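Local atomic coordinates of protein FAM179B (Mus musculus, PDB entry 5DN7), a protein that interacts with microtubules and promotes their polymerization through its TOG regions, of which this is the second, and takes part in building cilia and setting their length. Residues N73-S78 against G85-L90. Residues are numbered along the deposited sequence; the frame is centred on the assembly and turned at random.
Sequences NLLDDS and GTLQVL
Thr86 sits against Leu74 and Leu75, where helix 61-74 gives way to a turn; its hydroxyl lies on Leu74 and its methyl touches both leucines. Thr86 OG1 is 3.4 Å from Leu74 CB, and Thr86 CG2 is 3.7 Å from that carbon; the two side chains meet at about a right angle. The other leucine reaches in with one methyl. Leu75 CD2 comes to 3.7 Å from Thr86 CG2 and continues to Leu87, whose CG is 3.8 Å away, so this single methyl bridges two consecutive residues of the helix. Thr86 suits so close an approach because it is short and beta-branched, with a methyl and a hydroxyl on one carbon. The rotation that sets CG2 anti to the backbone N (chi1 -56° for OG1) turns the methyl to the leucines and leaves OG1 beside that N, near enough to Val82 O, one turn earlier, to hydrogen-bond to it while its flank rests on Leu74 CB; the buried hydroxyl is thus satisfied.

The pair of helices, 61-74 and 80-97, belongs to the predicted HEAT 5 repeat of TOG region 2, and the contact joins them near their connection in the solenoid. There a type I turn runs from Leu74 to Asp77, with Asp77 N bonded to Leu74 O at 3.1 Å. Leucines fit the inward side, since Leu75 also packs on Ala111 of helix 105-114 and Leu87 on Ile123 and Ile130 of helix 121-138.

On the outer side of the turn the residues are polar and touch nothing of 85-90. Acidic side chains suit this more open edge: Asp76 forms a salt bridge with Lys114, and Asp77 pairs with Arg40 through OD2 while OD1 accepts a hydrogen bond from Asn79 N.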
loop_
_atom_site.group_PDB
_atom_site.type_symbol
_atom_site.label_atom_id
_atom_site.label_comp_id
_atom_site.label_asym_id
_atom_site.label_seq_id
_atom_site.Cartn_x
_atom_site.Cartn_y
_atom_site.Cartn_z
ATOM N N ASN A 73 3.689 -1.535 17.186
ATOM C CA ASN A 73 3.256 -2.543 18.102
ATOM C C ASN A 73 1.757 -2.659 18.258
ATOM O O ASN A 73 1.243 -3.713 18.376
ATOM C CB ASN A 73 3.998 -2.448 19.420
ATOM C CG ASN A 73 5.467 -2.768 19.273
ATOM O OD1 ASN A 73 6.297 -2.053 19.773
ATOM N ND2 ASN A 73 5.786 -3.829 18.584
ATOM N N LEU A 74 1.071 -1.542 18.255
ATOM C CA LEU A 74 -0.379 -1.548 18.397
ATOM C C LEU A 74 -1.067 -2.256 17.222
ATOM O O LEU A 74 -2.158 -2.803 17.370
ATOM C CB LEU A 74 -0.895 -0.121 18.532
ATOM C CG LEU A 74 -0.520 0.573 19.842
ATOM C CD1 LEU A 74 -0.992 2.018 19.856
ATOM C CD2 LEU A 74 -1.118 -0.195 21.016
ATOM N N LEU A 75 -0.424 -2.266 16.060
ATOM C CA LEU A 75 -0.986 -2.948 14.901
ATOM C C LEU A 75 -0.892 -4.470 15.029
ATOM O O LEU A 75 -1.394 -5.199 14.177
ATOM C CB LEU A 75 -0.295 -2.490 13.622
ATOM C CG LEU A 75 -0.475 -1.016 13.280
ATOM C CD1 LEU A 75 0.359 -0.676 12.078
ATOM C CD2 LEU A 75 -1.952 -0.685 13.028
ATOM N N ASP A 76 -0.245 -4.944 16.089
ATOM C CA ASP A 76 -0.194 -6.378 16.376
ATOM C C ASP A 76 -1.396 -6.868 17.163
ATOM O O ASP A 76 -1.536 -8.069 17.397
ATOM C CB ASP A 76 1.068 -6.733 17.156
ATOM C CG ASP A 76 2.300 -6.715 16.299
ATOM O OD1 ASP A 76 2.244 -7.253 15.166
ATOM O OD2 ASP A 76 3.323 -6.161 16.761
ATOM N N ASP A 77 -2.247 -5.942 17.585
ATOM C CA ASP A 77 -3.416 -6.292 18.377
ATOM C C ASP A 77 -4.286 -7.334 17.688
ATOM O O ASP A 77 -4.468 -7.282 16.467
ATOM C CB ASP A 77 -4.252 -5.057 18.661
ATOM C CG ASP A 77 -4.944 -5.131 19.993
ATOM O OD1 ASP A 77 -5.998 -5.808 20.098
ATOM O OD2 ASP A 77 -4.420 -4.511 20.942
ATOM N N SER A 78 -4.820 -8.273 18.470
ATOM C CA SER A 78 -5.746 -9.275 17.936
ATOM C C SER A 78 -7.090 -8.668 17.605
ATOM O O SER A 78 -7.830 -9.205 16.788
ATOM C CB SER A 78 -5.947 -10.435 18.920
ATOM O OG SER A 78 -4.757 -11.190 19.072
ATOM N N GLY A 85 -8.190 1.812 14.688
ATOM C CA GLY A 85 -7.923 3.078 15.352
ATOM C C GLY A 85 -6.460 3.501 15.264
ATOM O O GLY A 85 -6.139 4.684 15.080
ATOM N N THR A 86 -5.559 2.535 15.401
ATOM C CA THR A 86 -4.134 2.830 15.305
ATOM C C THR A 86 -3.810 3.318 13.895
ATOM O O THR A 86 -3.113 4.296 13.743
ATOM C CB THR A 86 -3.279 1.614 15.641
ATOM O OG1 THR A 86 -3.622 1.131 16.946
ATOM C CG2 THR A 86 -1.806 1.964 15.602
ATOM N N LEU A 87 -4.341 2.645 12.878
ATOM C CA LEU A 87 -4.168 3.070 11.491
ATOM C C LEU A 87 -4.674 4.484 11.274
ATOM O O LEU A 87 -4.066 5.249 10.536
ATOM C CB LEU A 87 -4.871 2.115 10.527
ATOM C CG LEU A 87 -4.145 0.800 10.290
ATOM C CD1 LEU A 87 -4.970 -0.150 9.445
ATOM C CD2 LEU A 87 -2.798 1.096 9.617
ATOM N N GLN A 88 -5.781 4.838 11.920
ATOM C CA GLN A 88 -6.229 6.226 11.866
ATOM C C GLN A 88 -5.221 7.199 12.499
ATOM O O GLN A 88 -4.944 8.297 11.961
ATOM C CB GLN A 88 -7.573 6.357 12.550
ATOM C CG GLN A 88 -8.693 5.799 11.726
ATOM C CD GLN A 88 -10.011 6.085 12.353
ATOM O OE1 GLN A 88 -10.239 5.742 13.514
ATOM N NE2 GLN A 88 -10.895 6.736 11.603
ATOM N N VAL A 89 -4.667 6.801 13.641
ATOM C CA VAL A 89 -3.621 7.619 14.256
ATOM C C VAL A 89 -2.396 7.782 13.333
ATOM O O VAL A 89 -1.852 8.865 13.187
ATOM C CB VAL A 89 -3.189 7.022 15.594
ATOM C CG1 VAL A 89 -1.869 7.634 16.051
ATOM C CG2 VAL A 89 -4.297 7.238 16.627
ATOM N N LEU A 90 -1.982 6.694 12.711
ATOM C CA LEU A 90 -0.851 6.673 11.800
ATOM C C LEU A 90 -1.113 7.542 10.574
ATOM O O LEU A 90 -0.239 8.277 10.135
ATOM C CB LEU A 90 -0.545 5.231 11.387
ATOM C CG LEU A 90 0.657 5.017 10.469
ATOM C CD1 LEU A 90 1.892 5.594 11.120
ATOM C CD2 LEU A 90 0.846 3.530 10.133
#